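Local atomic coordinates of glycosylation Associate Protein 2 (Streptococcus agalactiae serotype V, PDB entry 6OYC), a protein that probably acts with its Gap partner proteins in the glycosylation and export of a serine-rich adhesin through the accessory Sec system. Residues L206-W219 / L232-L244. Sequence-based numbering, arbitrary orientation.
With SO4 (sulfate ion), chain P.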
# COMPACT_ATOMS: atom_id res chain seq x y z
N LEU B 206 -21.75 -14.95 -4.85
CA LEU B 206 -22.28 -13.72 -4.27
C LEU B 206 -23.67 -13.97 -3.69
O LEU B 206 -24.65 -14.14 -4.43
CB LEU B 206 -22.32 -12.62 -5.33
CG LEU B 206 -22.92 -11.28 -4.91
CD1 LEU B 206 -22.23 -10.72 -3.67
CD2 LEU B 206 -22.82 -10.30 -6.09
N ILE B 207 -23.77 -13.98 -2.36
CA ILE B 207 -25.04 -14.12 -1.65
C ILE B 207 -25.65 -12.74 -1.49
O ILE B 207 -25.04 -11.85 -0.88
CB ILE B 207 -24.83 -14.81 -0.28
CG1 ILE B 207 -24.20 -16.20 -0.46
CG2 ILE B 207 -26.15 -14.90 0.50
CD1 ILE B 207 -23.13 -16.55 0.58
N VAL B 208 -26.87 -12.55 -2.01
CA VAL B 208 -27.50 -11.22 -2.00
C VAL B 208 -27.71 -10.74 -0.58
O VAL B 208 -28.14 -11.50 0.30
CB VAL B 208 -28.84 -11.23 -2.75
CG1 VAL B 208 -29.56 -9.88 -2.58
CG2 VAL B 208 -28.64 -11.54 -4.20
N ASP B 209 -27.45 -9.46 -0.37
CA ASP B 209 -27.60 -8.88 0.95
C ASP B 209 -28.96 -9.18 1.57
O ASP B 209 -30.00 -9.04 0.92
CB ASP B 209 -27.40 -7.38 0.86
CG ASP B 209 -26.55 -6.87 1.96
OD1 ASP B 209 -26.83 -7.22 3.14
OD2 ASP B 209 -25.59 -6.14 1.63
N GLY B 210 -28.95 -9.59 2.84
CA GLY B 210 -30.17 -9.87 3.55
C GLY B 210 -30.91 -11.13 3.14
O GLY B 210 -32.03 -11.35 3.61
N SER B 211 -30.34 -11.95 2.27
CA SER B 211 -30.97 -13.20 1.88
C SER B 211 -30.35 -14.36 2.65
O SER B 211 -29.21 -14.29 3.13
CB SER B 211 -30.87 -13.42 0.36
OG SER B 211 -29.62 -13.95 -0.05
N VAL B 212 -31.13 -15.44 2.78
CA VAL B 212 -30.61 -16.65 3.41
C VAL B 212 -29.59 -17.33 2.50
O VAL B 212 -28.53 -17.78 2.96
CB VAL B 212 -31.77 -17.59 3.77
CG1 VAL B 212 -31.25 -18.96 4.23
CG2 VAL B 212 -32.64 -16.95 4.85
N ASP B 213 -29.86 -17.39 1.19
CA ASP B 213 -29.02 -18.18 0.29
C ASP B 213 -29.29 -17.85 -1.17
O ASP B 213 -29.29 -18.75 -2.02
CB ASP B 213 -29.26 -19.68 0.51
CG ASP B 213 -30.74 -20.09 0.33
OD1 ASP B 213 -31.58 -19.23 -0.07
OD2 ASP B 213 -31.06 -21.27 0.59
N ASP B 214 -29.55 -16.59 -1.49
CA ASP B 214 -29.80 -16.19 -2.87
C ASP B 214 -28.44 -15.90 -3.51
O ASP B 214 -27.84 -14.86 -3.26
CB ASP B 214 -30.74 -14.98 -2.91
CG ASP B 214 -31.06 -14.50 -4.34
OD1 ASP B 214 -30.72 -15.20 -5.32
OD2 ASP B 214 -31.65 -13.40 -4.48
N ILE B 215 -27.94 -16.86 -4.30
CA ILE B 215 -26.69 -16.69 -5.05
C ILE B 215 -27.03 -15.88 -6.30
O ILE B 215 -27.54 -16.44 -7.28
CB ILE B 215 -26.05 -18.02 -5.43
CG1 ILE B 215 -26.00 -19.02 -4.25
CG2 ILE B 215 -24.69 -17.80 -6.09
CD1 ILE B 215 -25.39 -18.49 -2.99
N ALA B 216 -26.74 -14.58 -6.31
CA ALA B 216 -27.04 -13.79 -7.50
C ALA B 216 -25.98 -13.94 -8.59
O ALA B 216 -26.27 -13.65 -9.75
CB ALA B 216 -27.17 -12.30 -7.17
N LYS B 217 -24.78 -14.38 -8.24
CA LYS B 217 -23.68 -14.35 -9.20
C LYS B 217 -22.57 -15.24 -8.67
O LYS B 217 -22.30 -15.27 -7.46
CB LYS B 217 -23.17 -12.91 -9.40
CG LYS B 217 -22.01 -12.76 -10.41
CD LYS B 217 -22.45 -12.01 -11.68
CE LYS B 217 -21.40 -12.09 -12.81
NZ LYS B 217 -21.11 -13.48 -13.32
N GLU B 218 -21.95 -15.99 -9.59
CA GLU B 218 -20.79 -16.82 -9.28
C GLU B 218 -19.71 -16.56 -10.31
O GLU B 218 -20.01 -16.46 -11.50
CB GLU B 218 -21.10 -18.34 -9.31
CG GLU B 218 -21.82 -18.85 -8.11
CD GLU B 218 -21.66 -20.36 -7.93
OE1 GLU B 218 -21.44 -20.80 -6.78
OE2 GLU B 218 -21.73 -21.09 -8.95
N TRP B 219 -18.46 -16.49 -9.84
CA TRP B 219 -17.28 -16.48 -10.69
C TRP B 219 -16.39 -17.68 -10.36
O TRP B 219 -16.49 -18.27 -9.28
CB TRP B 219 -16.44 -15.22 -10.50
CG TRP B 219 -17.14 -13.89 -10.62
CD1 TRP B 219 -17.09 -13.04 -11.69
CD2 TRP B 219 -17.92 -13.22 -9.61
NE1 TRP B 219 -17.81 -11.90 -11.42
CE2 TRP B 219 -18.31 -11.98 -10.15
CE3 TRP B 219 -18.33 -13.55 -8.31
CZ2 TRP B 219 -19.11 -11.06 -9.44
CZ3 TRP B 219 -19.11 -12.65 -7.60
CH2 TRP B 219 -19.50 -11.41 -8.17
N LEU B 232 -13.55 -7.83 -8.86
CA LEU B 232 -14.96 -8.17 -9.04
C LEU B 232 -15.83 -6.95 -8.84
O LEU B 232 -15.64 -6.17 -7.91
CB LEU B 232 -15.41 -9.24 -8.05
CG LEU B 232 -14.62 -10.54 -8.13
CD1 LEU B 232 -15.25 -11.59 -7.20
CD2 LEU B 232 -14.62 -10.99 -9.57
N GLU B 233 -16.85 -6.83 -9.67
CA GLU B 233 -17.68 -5.66 -9.62
C GLU B 233 -19.07 -6.06 -10.05
O GLU B 233 -19.24 -6.72 -11.07
CB GLU B 233 -17.08 -4.59 -10.54
CG GLU B 233 -17.89 -3.41 -10.75
CD GLU B 233 -18.77 -3.50 -11.96
OE1 GLU B 233 -18.26 -3.61 -13.10
OE2 GLU B 233 -20.00 -3.41 -11.76
N SER B 234 -20.07 -5.68 -9.25
CA SER B 234 -21.45 -5.91 -9.63
C SER B 234 -22.32 -4.89 -8.93
O SER B 234 -21.95 -4.36 -7.88
CB SER B 234 -21.93 -7.33 -9.26
OG SER B 234 -23.34 -7.42 -9.31
N ASP B 235 -23.48 -4.61 -9.49
CA ASP B 235 -24.35 -3.66 -8.82
C ASP B 235 -25.21 -4.30 -7.74
O ASP B 235 -25.98 -3.59 -7.08
CB ASP B 235 -25.20 -2.91 -9.83
CG ASP B 235 -24.36 -2.01 -10.76
OD1 ASP B 235 -24.78 -1.77 -11.91
OD2 ASP B 235 -23.27 -1.54 -10.32
N ILE B 236 -25.06 -5.59 -7.50
CA ILE B 236 -25.73 -6.27 -6.40
C ILE B 236 -24.83 -6.24 -5.18
O ILE B 236 -23.63 -6.54 -5.26
CB ILE B 236 -26.06 -7.72 -6.79
CG1 ILE B 236 -27.12 -7.74 -7.89
CG2 ILE B 236 -26.51 -8.48 -5.57
CD1 ILE B 236 -26.93 -8.87 -8.91
N SER B 237 -25.40 -5.87 -4.05
CA SER B 237 -24.69 -5.86 -2.78
C SER B 237 -24.95 -7.17 -2.01
O SER B 237 -26.07 -7.70 -2.02
CB SER B 237 -25.14 -4.65 -1.97
OG SER B 237 -24.26 -4.38 -0.91
N GLY B 238 -23.92 -7.68 -1.34
CA GLY B 238 -24.07 -8.88 -0.53
C GLY B 238 -22.79 -9.33 0.15
O GLY B 238 -22.02 -8.51 0.65
N SER B 239 -22.54 -10.65 0.18
CA SER B 239 -21.27 -11.14 0.68
C SER B 239 -20.88 -12.37 -0.11
O SER B 239 -21.70 -12.99 -0.80
CB SER B 239 -21.31 -11.45 2.18
OG SER B 239 -22.32 -12.39 2.49
N LEU B 240 -19.59 -12.71 -0.03
CA LEU B 240 -19.01 -13.77 -0.82
C LEU B 240 -18.80 -15.03 0.02
O LEU B 240 -18.34 -14.95 1.16
CB LEU B 240 -17.66 -13.35 -1.39
CG LEU B 240 -17.62 -12.15 -2.32
CD1 LEU B 240 -16.18 -11.96 -2.82
CD2 LEU B 240 -18.62 -12.35 -3.47
N ALA B 241 -19.11 -16.18 -0.57
CA ALA B 241 -18.64 -17.47 -0.08
C ALA B 241 -17.56 -17.99 -1.03
O ALA B 241 -17.71 -17.89 -2.26
CB ALA B 241 -19.78 -18.48 0.01
N VAL B 242 -16.48 -18.52 -0.47
CA VAL B 242 -15.31 -18.90 -1.26
C VAL B 242 -15.04 -20.37 -1.05
O VAL B 242 -14.96 -20.83 0.09
CB VAL B 242 -14.07 -18.07 -0.87
CG1 VAL B 242 -12.85 -18.52 -1.67
CG2 VAL B 242 -14.34 -16.61 -1.11
N LYS B 243 -14.95 -21.12 -2.17
CA LYS B 243 -14.62 -22.54 -2.19
C LYS B 243 -13.42 -22.77 -3.11
O LYS B 243 -13.26 -22.08 -4.12
CB LYS B 243 -15.81 -23.39 -2.71
CG LYS B 243 -17.08 -23.27 -1.89
CD LYS B 243 -18.34 -23.36 -2.75
CE LYS B 243 -18.82 -21.98 -3.22
NZ LYS B 243 -20.26 -22.03 -3.64
N LEU B 244 -12.58 -23.73 -2.76
CA LEU B 244 -11.44 -24.09 -3.60
C LEU B 244 -11.58 -25.55 -4.04
O LEU B 244 -11.90 -26.42 -3.23
CB LEU B 244 -10.12 -23.86 -2.86
CG LEU B 244 -8.79 -24.16 -3.58
CD1 LEU B 244 -7.68 -23.39 -2.97
CD2 LEU B 244 -8.44 -25.61 -3.43
S SO4 P . -18.58 -10.30 -14.72
O1 SO4 P . -17.53 -11.30 -14.57
O2 SO4 P . -19.74 -10.93 -15.34
O3 SO4 P . -18.91 -9.78 -13.38
O4 SO4 P . -18.08 -9.21 -15.57
O HOH W 1 -24.98 -11.73 2.21
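Leu232 lays its two methyls on one face of the Trp219 indole: CD2 sits 3.7 Å from the centroid of the five-membered ring, 5° off the normal, a CH-pi contact, while CD1 lies against the six-membered ring at CE3. Lys217 CG lies against the opposite face, toward the rim. At the edge, NE1 donates to a sulfate, probably from the crystallisation liquor, with O3 at 3.1 Å. Leu240 CD2 reaches the indole obliquely near CZ3. That same methyl also packs on Leu206 CD1 at 4.0 Å. Leu206 CD2 turns instead to Ile236 CG2, which meets Val208 CG2 as well, and Ile236 CD1 rests on Ala216 CB. Beyond Leu206 the strands are joined by Ile207 N to Ser239 O (2.8 Å) and its return bond; Asp209 N to Ser237 O continues the pairing just past the strand ends. A water joins Ile207 O to Ser239 OG. On the face of Ile207, its CD1 touches Ala241 CB, and Glu218 OE1 makes a long 3.6 Å salt bridge to Lys243 NZ, with Ser205 OG hydrogen-bonded to both. Strands 198-208 and 215-222 form a beta hairpin, and 238-247 pairs with 198-208 in an antiparallel five-stranded sheet with 215-222 at its margin.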